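Local coordinates for protein N-isopropylammelide isopropylaminohydrolase (PDB 6NBO) that is a zinc-binding member of the amidohydrolase family, with a TIM-barrel-type core and a site that holds two zinc ions, at residues A110-F115 with E146-Q151; F252-L257 with D263-R268. All coordinates share one frame; numbering follows the deposited sequence.

Contacts 1 and 2 lie on opposite sides of the chain's centre, their own centres about 35 Å apart and their nearest atoms about 17 Å apart, so neither touches the other. Along the chain they come in series. Contact 1 closes at Q151, just before strand 153-159, and joins helix 104-117 to the end of helix 136-147; contact 2 opens at F252, just after strand 246-250, and joins the short helical turn 253-256 to helix 259-272. In the TIM-barrel-type core, contact 1 thus belongs to the connections around the second and third parallel strands, 120-128 and 153-159, and contact 2 to the connection between the sixth and seventh, 246-250 and 275-278.

Contact 1 (A110-F115 with E146-Q151); sequences ALARAF and ETLRGQ. With EDO (1,2-ethanediol), chain J.
The two methyls of L148 part between A112 and R113 of helix 104-117. L148 CD1 meets A112 CB at 3.5 Å. L148 CD2 approaches the R113 side chain, 3.8 Å from R113 NE and 4.0 Å from R113 CG. L148 reaches across because its CB points at the helix and its CG lies anti to the carbonyl carbon (chi1 -62°). R113 is extended from CG to NE and slants past L148; this extension brings its guanidinium to T147. There R113 NH2 comes within 3.7 Å of T147 CG2, the two side chains crossing at about a right angle.

No direct hydrogen bond joins the segments; two waters do. One accepts from R113 NE and donates to Q151 OE1. The other lies in the guanidinium plane at its edge, accepts from R113 NH2, and donates to T147 O and, at 2.7 Å from the water O, to Q151 OE1. In the TIM-barrel-type core the contact joins helix 104-117, which precedes strand 120-128, to the C-terminal end of helix 136-147 and the turn leading to strand 153-159. L148 is the first residue to depart from helical angles; T147 and L148 also touch L109 of helix 104-117. Within the turn, G150 N donates to O1 of a 1,2-ethanediol molecule at 2.8 Å (N-H...O 154°), probably from the crystallisation liquor, and Q151 O is hydrogen-bonded to S390 OG.

Contact 2 (F252-L257 with D263-R268); sequences FCLGDL and DALLAR
L254 meets both L265 and L266 of helix 259-272, parting its methyls between them. L254 CD1 lies 4.0 Å from L266 CD2, the two side chains slanting across each other, and L254 CD2 lies farther off, 4.3 Å from L265 CD1. With chi1 -66°, CG of L254 stands anti to the carbonyl carbon, and its CB is directed at the helix. L254 sits in a weakly bonded helical turn that starts at C253, whose O accepts from both D256 N (2.9 Å) and L257 N (3.1 Å). The turn follows the C-terminal end of TIM-barrel strand 246-250, where H250 is a zinc ligand, and it leads into the helix that packs here, before strand 275-278. D256 bonds outside the contact: OD2 forms a salt bridge with R222 NE and a hydrogen bond with G223 N. At L257 the backbone leaves helical angles, yet its CB is directed at helix 259-272; L257 CD1 meets L265 CD1 at 3.5 Å, the side chains crossing at about a right angle. Helix 223-239 borders this leucine cluster through A227 against L257 and L230 against L265, while C292 and A295 of helix 289-295 touch L266.

Contact 1 (A110-F115 with E146-Q151)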
# COMPACT_ATOMS: atom_id res chain seq x y z
N ALA A 110 -3.97 -10.05 -12.79
CA ALA A 110 -4.80 -10.97 -12.02
C ALA A 110 -4.83 -10.58 -10.54
O ALA A 110 -5.90 -10.54 -9.92
CB ALA A 110 -4.29 -12.40 -12.20
N LEU A 111 -3.66 -10.29 -9.95
CA LEU A 111 -3.65 -9.94 -8.53
C LEU A 111 -4.33 -8.59 -8.27
O LEU A 111 -5.09 -8.46 -7.31
CB LEU A 111 -2.22 -9.93 -7.98
CG LEU A 111 -2.07 -9.50 -6.51
CD1 LEU A 111 -3.01 -10.29 -5.59
CD2 LEU A 111 -0.61 -9.59 -6.03
N ALA A 112 -4.06 -7.59 -9.11
CA ALA A 112 -4.72 -6.30 -8.92
C ALA A 112 -6.23 -6.43 -9.09
O ALA A 112 -7.01 -5.78 -8.38
CB ALA A 112 -4.17 -5.26 -9.89
N ARG A 113 -6.67 -7.29 -10.01
CA ARG A 113 -8.11 -7.52 -10.13
C ARG A 113 -8.67 -8.24 -8.91
O ARG A 113 -9.81 -7.96 -8.50
CB ARG A 113 -8.40 -8.29 -11.42
CG ARG A 113 -8.48 -7.35 -12.62
CD ARG A 113 -8.75 -8.05 -13.94
NE ARG A 113 -9.13 -7.07 -14.95
CZ ARG A 113 -8.99 -7.25 -16.25
NH1 ARG A 113 -8.47 -8.38 -16.71
NH2 ARG A 113 -9.37 -6.30 -17.10
N ALA A 114 -7.90 -9.14 -8.30
CA ALA A 114 -8.34 -9.76 -7.05
C ALA A 114 -8.41 -8.74 -5.92
O ALA A 114 -9.32 -8.79 -5.08
CB ALA A 114 -7.41 -10.92 -6.66
N PHE A 115 -7.44 -7.82 -5.86
CA PHE A 115 -7.54 -6.71 -4.92
C PHE A 115 -8.85 -5.95 -5.12
O PHE A 115 -9.60 -5.72 -4.16
CB PHE A 115 -6.34 -5.77 -5.11
CG PHE A 115 -5.13 -6.12 -4.26
CD1 PHE A 115 -5.15 -5.91 -2.89
CD2 PHE A 115 -3.97 -6.63 -4.84
CE1 PHE A 115 -4.03 -6.20 -2.10
CE2 PHE A 115 -2.84 -6.93 -4.05
CZ PHE A 115 -2.88 -6.71 -2.68
N GLU A 146 -2.60 0.71 -16.99
CA GLU A 146 -3.44 1.28 -18.04
C GLU A 146 -4.73 0.48 -18.23
O GLU A 146 -5.80 1.06 -18.41
CB GLU A 146 -2.65 1.35 -19.35
CG GLU A 146 -3.44 2.00 -20.49
CD GLU A 146 -3.83 3.44 -20.19
OE1 GLU A 146 -3.11 4.11 -19.42
OE2 GLU A 146 -4.86 3.90 -20.73
N THR A 147 -4.64 -0.85 -18.20
CA THR A 147 -5.84 -1.68 -18.31
C THR A 147 -6.85 -1.37 -17.21
O THR A 147 -8.07 -1.40 -17.44
CB THR A 147 -5.46 -3.16 -18.27
OG1 THR A 147 -4.71 -3.48 -19.45
CG2 THR A 147 -6.70 -4.06 -18.23
N LEU A 148 -6.37 -1.04 -16.01
CA LEU A 148 -7.22 -0.80 -14.85
C LEU A 148 -7.48 0.69 -14.59
O LEU A 148 -7.93 1.04 -13.50
CB LEU A 148 -6.61 -1.45 -13.61
CG LEU A 148 -6.48 -2.98 -13.70
CD1 LEU A 148 -5.80 -3.50 -12.46
CD2 LEU A 148 -7.87 -3.61 -13.86
N ARG A 149 -7.21 1.56 -15.57
CA ARG A 149 -7.47 2.99 -15.37
C ARG A 149 -8.96 3.21 -15.10
O ARG A 149 -9.82 2.64 -15.77
CB ARG A 149 -7.03 3.79 -16.60
N GLY A 150 -9.25 4.04 -14.10
CA GLY A 150 -10.62 4.25 -13.68
C GLY A 150 -11.20 3.17 -12.79
O GLY A 150 -12.37 3.27 -12.41
N GLN A 151 -10.42 2.15 -12.45
CA GLN A 151 -10.84 1.01 -11.64
C GLN A 151 -9.96 0.81 -10.42
O GLN A 151 -10.48 0.58 -9.32
CB GLN A 151 -10.83 -0.27 -12.47
CG GLN A 151 -11.84 -0.22 -13.61
CD GLN A 151 -11.97 -1.54 -14.34
OE1 GLN A 151 -10.98 -2.24 -14.56
NE2 GLN A 151 -13.19 -1.88 -14.74
C1 EDO J . -7.09 5.86 -11.52
O1 EDO J . -7.18 4.69 -12.34
C2 EDO J . -8.48 6.22 -11.00
O2 EDO J . -9.18 5.02 -10.69
O HOH W 1 -10.89 -5.03 -13.92
O HOH W 2 -10.38 -3.53 -16.86

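Contact 2 (F252-L257 with D263-R268)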
# COMPACT_ATOMS: atom_id res chain seq x y z
N PHE A 252 12.07 -2.15 10.71
CA PHE A 252 12.18 -3.07 11.84
C PHE A 252 13.00 -2.49 12.98
O PHE A 252 12.75 -2.83 14.15
CB PHE A 252 12.81 -4.39 11.39
CG PHE A 252 12.10 -5.06 10.25
CD1 PHE A 252 10.72 -5.02 10.14
CD2 PHE A 252 12.82 -5.72 9.27
CE1 PHE A 252 10.07 -5.64 9.08
CE2 PHE A 252 12.19 -6.34 8.22
CZ PHE A 252 10.81 -6.31 8.12
N CYS A 253 14.00 -1.66 12.69
CA CYS A 253 14.85 -1.17 13.77
C CYS A 253 14.08 -0.37 14.80
O CYS A 253 14.52 -0.27 15.95
CB CYS A 253 16.00 -0.32 13.21
SG CYS A 253 15.49 1.24 12.41
N LEU A 254 12.92 0.19 14.43
CA LEU A 254 12.10 0.92 15.38
C LEU A 254 11.52 0.00 16.45
O LEU A 254 11.09 0.49 17.50
CB LEU A 254 10.97 1.65 14.64
CG LEU A 254 11.38 2.79 13.69
CD1 LEU A 254 10.19 3.33 12.88
CD2 LEU A 254 12.05 3.92 14.46
N GLY A 255 11.51 -1.31 16.23
CA GLY A 255 11.19 -2.25 17.28
C GLY A 255 12.38 -2.73 18.08
O GLY A 255 12.19 -3.33 19.15
N ASP A 256 13.61 -2.46 17.62
CA ASP A 256 14.82 -2.83 18.35
C ASP A 256 15.28 -1.77 19.34
O ASP A 256 15.89 -2.10 20.36
CB ASP A 256 15.98 -3.08 17.38
CG ASP A 256 15.74 -4.26 16.46
OD1 ASP A 256 15.26 -5.30 16.93
OD2 ASP A 256 16.05 -4.14 15.26
N LEU A 257 15.02 -0.50 19.05
CA LEU A 257 15.63 0.59 19.80
C LEU A 257 14.99 0.77 21.17
O LEU A 257 13.81 0.47 21.37
CB LEU A 257 15.52 1.89 19.01
CG LEU A 257 16.28 1.93 17.69
CD1 LEU A 257 15.99 3.23 16.98
CD2 LEU A 257 17.76 1.77 17.93
N ASP A 263 11.54 7.16 20.04
CA ASP A 263 10.61 8.28 19.98
C ASP A 263 11.26 9.53 19.41
O ASP A 263 10.57 10.37 18.81
CB ASP A 263 10.02 8.56 21.36
CG ASP A 263 9.10 7.44 21.85
OD1 ASP A 263 8.66 6.61 21.02
OD2 ASP A 263 8.82 7.39 23.05
N ALA A 264 12.58 9.69 19.58
CA ALA A 264 13.26 10.82 18.95
C ALA A 264 13.26 10.69 17.44
O ALA A 264 13.08 11.68 16.72
CB ALA A 264 14.70 10.93 19.49
N LEU A 265 13.44 9.47 16.92
CA LEU A 265 13.36 9.28 15.48
C LEU A 265 11.93 9.48 15.00
O LEU A 265 11.70 10.13 13.97
CB LEU A 265 13.87 7.89 15.10
CG LEU A 265 15.37 7.66 15.18
CD1 LEU A 265 15.65 6.18 15.09
CD2 LEU A 265 16.07 8.40 14.04
N LEU A 266 10.96 8.93 15.72
CA LEU A 266 9.57 9.09 15.32
C LEU A 266 9.16 10.56 15.33
O LEU A 266 8.40 11.00 14.47
CB LEU A 266 8.67 8.28 16.24
CG LEU A 266 8.73 6.77 16.13
CD1 LEU A 266 7.87 6.17 17.25
CD2 LEU A 266 8.24 6.30 14.75
N ALA A 267 9.66 11.32 16.31
CA ALA A 267 9.35 12.75 16.35
C ALA A 267 9.84 13.44 15.09
O ALA A 267 9.12 14.26 14.50
CB ALA A 267 9.97 13.40 17.59
N ARG A 268 11.03 13.08 14.62
CA ARG A 268 11.56 13.68 13.39
C ARG A 268 10.74 13.27 12.19
O ARG A 268 10.46 14.10 11.31
CB ARG A 268 13.02 13.27 13.20
CG ARG A 268 13.94 13.88 14.25
CD ARG A 268 15.30 13.23 14.23
NE ARG A 268 16.00 13.46 12.98
CZ ARG A 268 17.14 12.86 12.65
NH1 ARG A 268 17.67 11.99 13.48
NH2 ARG A 268 17.72 13.12 11.49